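Side-chain contact in DsbA-like disulfide oxidoreductase (Wolbachia endosymbiont of Drosophila melanogaster, PDB 6EEZ), which acts as a homotrimeric disulfide isomerase of the thioredoxin-fold DsbA family, probably reshuffling disulfide bonds in partner proteins through its CxxC cysteines: residues N7-K10 with S11-Q15. Numbering follows the deposited sequence.
Sequences NVTK and SKISQ
Thr9 and Ile13 meet one helical turn apart in a local i to i+4 contact on helix 3-15, the first helix of the chain, which lies at the protein surface. Their methyl groups touch, with Thr9 CG2 3.9 Å from Ile13 CD1, and the two side chains run obliquely to each other. The threonine torsion sorts its two branches: CG2 stands anti to the backbone N and leans toward the next turn, whereas OG1, beside that N (chi1 -64°), hydrogen-bonds back to the carbonyl oxygen of Arg5. Ile13, the buried member of the pair, holds CG1 beside its own backbone N (chi1 -70°), which lays this carbon 3.3 Å from Thr9 O. Thr9 O also accepts the hydrogen bond from Ile13 N at 2.9 Å. Ile13 packs on Phe21 as well, in the loop that follows helix 17-20, so this face of the helix is turned to the protein.

Round the rest of the helix the residues are mostly exposed. The extended chain of Lys12 runs back alongside Val8, its CE 4.2 Å from Val8 CG1, while Lys12 N is held by Val8 O at 2.9 Å. Ser11 N binds Asn7 O, and Ser14 N donates to Lys10 O at 3.0 Å. Ser14 OG turns back toward Lys10 O too, at 3.4 Å, a weak bond at best, since the hydroxyl proton may turn to a different acceptor. Lys10, by contrast, lays its side chain on Asp166, in the short loop between strands 161-164 and 167-170.

Four successive i+4 backbone bonds are those of a regular alpha-helix, and buried Ile13 set against exposed Val8, Ser11 and Ser14 gives it an amphipathic character, here in an N-terminal helix preceding the first strand of the thioredoxin-fold sheet.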
ATOM      1  N   ASN A   7       4.820  22.919  -3.908  1.00 43.42           N
ATOM      2  CA  ASN A   7       3.526  23.584  -3.873  1.00 42.85           C
ATOM      3  C   ASN A   7       2.523  22.922  -4.824  1.00 42.00           C
ATOM      4  O   ASN A   7       1.366  22.702  -4.453  1.00 40.99           O
ATOM      5  CB  ASN A   7       3.666  25.068  -4.208  1.00 44.74           C
ATOM      6  CG  ASN A   7       2.384  25.816  -3.997  1.00 45.10           C
ATOM      7  OD1 ASN A   7       1.671  25.548  -3.040  1.00 44.00           O
ATOM      8  ND2 ASN A   7       2.062  26.744  -4.902  1.00 46.94           N
ATOM      9  N   VAL A   8       2.966  22.596  -6.042  1.00 39.97           N
ATOM     10  CA  VAL A   8       2.117  21.892  -7.005  1.00 39.56           C
ATOM     11  C   VAL A   8       1.674  20.553  -6.450  1.00 37.51           C
ATOM     12  O   VAL A   8       0.503  20.177  -6.583  1.00 36.87           O
ATOM     13  CB  VAL A   8       2.840  21.678  -8.361  1.00 40.56           C
ATOM     14  CG1 VAL A   8       2.095  20.657  -9.230  1.00 39.24           C
ATOM     15  CG2 VAL A   8       2.989  23.018  -9.119  1.00 42.80           C
ATOM     16  N   THR A   9       2.599  19.838  -5.815  1.00 38.32           N
ATOM     17  CA  THR A   9       2.274  18.549  -5.199  1.00 36.90           C
ATOM     18  C   THR A   9       1.142  18.685  -4.170  1.00 35.84           C
ATOM     19  O   THR A   9       0.195  17.902  -4.150  1.00 34.80           O
ATOM     20  CB  THR A   9       3.512  17.917  -4.505  1.00 37.04           C
ATOM     21  OG1 THR A   9       4.516  17.611  -5.477  1.00 38.12           O
ATOM     22  CG2 THR A   9       3.124  16.639  -3.819  1.00 35.03           C
ATOM     23  N   LYS A  10       1.256  19.700  -3.328  1.00 43.42           N
ATOM     24  CA  LYS A  10       0.224  20.023  -2.369  1.00 43.07           C
ATOM     25  C   LYS A  10      -1.148  20.284  -3.037  1.00 43.32           C
ATOM     26  O   LYS A  10      -2.170  19.734  -2.584  1.00 42.63           O
ATOM     27  CB  LYS A  10       0.682  21.226  -1.557  1.00 44.11           C
ATOM     28  CG  LYS A  10      -0.307  21.710  -0.552  1.00 44.37           C
ATOM     29  CD  LYS A  10       0.336  22.738   0.351  1.00 45.70           C
ATOM     30  CE  LYS A  10      -0.687  23.337   1.304  1.00 46.39           C
ATOM     31  NZ  LYS A  10      -1.604  24.289   0.590  1.00 47.89           N
ATOM     32  N   SER A  11      -1.175  21.094  -4.109  1.00 40.69           N
ATOM     33  CA  SER A  11      -2.415  21.317  -4.867  1.00 41.23           C
ATOM     34  C   SER A  11      -2.974  20.003  -5.454  1.00 39.90           C
ATOM     35  O   SER A  11      -4.182  19.773  -5.416  1.00 39.38           O
ATOM     36  CB  SER A  11      -2.187  22.339  -5.994  1.00 43.50           C
ATOM     37  OG  SER A  11      -1.902  23.644  -5.479  1.00 45.04           O
ATOM     38  N   LYS A  12      -2.110  19.138  -5.989  1.00 39.34           N
ATOM     39  CA  LYS A  12      -2.588  17.871  -6.557  1.00 39.09           C
ATOM     40  C   LYS A  12      -3.186  16.981  -5.465  1.00 37.71           C
ATOM     41  O   LYS A  12      -4.244  16.388  -5.656  1.00 37.18           O
ATOM     42  CB  LYS A  12      -1.476  17.088  -7.283  1.00 38.66           C
ATOM     43  CG  LYS A  12      -1.017  17.655  -8.632  1.00 39.63           C
ATOM     44  CD  LYS A  12      -0.004  16.705  -9.327  1.00 38.89           C
ATOM     45  CE  LYS A  12       0.271  17.138 -10.753  1.00 40.15           C
ATOM     46  NZ  LYS A  12       1.554  16.536 -11.225  1.00 39.84           N
ATOM     47  N   ILE A  13      -2.510  16.888  -4.325  1.00 36.76           N
ATOM     48  CA  ILE A  13      -3.033  16.103  -3.203  1.00 35.37           C
ATOM     49  C   ILE A  13      -4.424  16.639  -2.816  1.00 35.16           C
ATOM     50  O   ILE A  13      -5.352  15.855  -2.681  1.00 34.30           O
ATOM     51  CB  ILE A  13      -2.038  16.097  -2.007  1.00 34.51           C
ATOM     52  CG1 ILE A  13      -0.802  15.262  -2.366  1.00 33.80           C
ATOM     53  CG2 ILE A  13      -2.682  15.503  -0.723  1.00 33.35           C
ATOM     54  CD1 ILE A  13       0.349  15.341  -1.357  1.00 33.24           C
ATOM     55  N   SER A  14      -4.606  17.955  -2.715  1.00 39.46           N
ATOM     56  CA  SER A  14      -5.952  18.484  -2.471  1.00 40.47           C
ATOM     57  C   SER A  14      -6.943  18.084  -3.572  1.00 40.46           C
ATOM     58  O   SER A  14      -8.084  17.725  -3.273  1.00 40.23           O
ATOM     59  CB  SER A  14      -5.940  20.015  -2.337  1.00 43.04           C
ATOM     60  OG  SER A  14      -5.202  20.408  -1.193  1.00 43.47           O
ATOM     61  N   GLN A  15      -6.520  18.138  -4.836  1.00 38.14           N
ATOM     62  CA  GLN A  15      -7.436  17.787  -5.941  1.00 38.92           C
ATOM     63  C   GLN A  15      -7.885  16.332  -5.841  1.00 38.51           C
ATOM     64  O   GLN A  15      -9.053  16.015  -6.055  1.00 38.37           O
ATOM     65  CB  GLN A  15      -6.799  18.027  -7.321  1.00 39.89           C
ATOM     66  CG  GLN A  15      -7.703  17.566  -8.454  1.00 41.06           C
ATOM     67  CD  GLN A  15      -7.121  17.763  -9.842  1.00 41.96           C
ATOM     68  OE1 GLN A  15      -6.083  18.394 -10.023  1.00 42.02           O
ATOM     69  NE2 GLN A  15      -7.798  17.208 -10.836  1.00 42.27           N
TER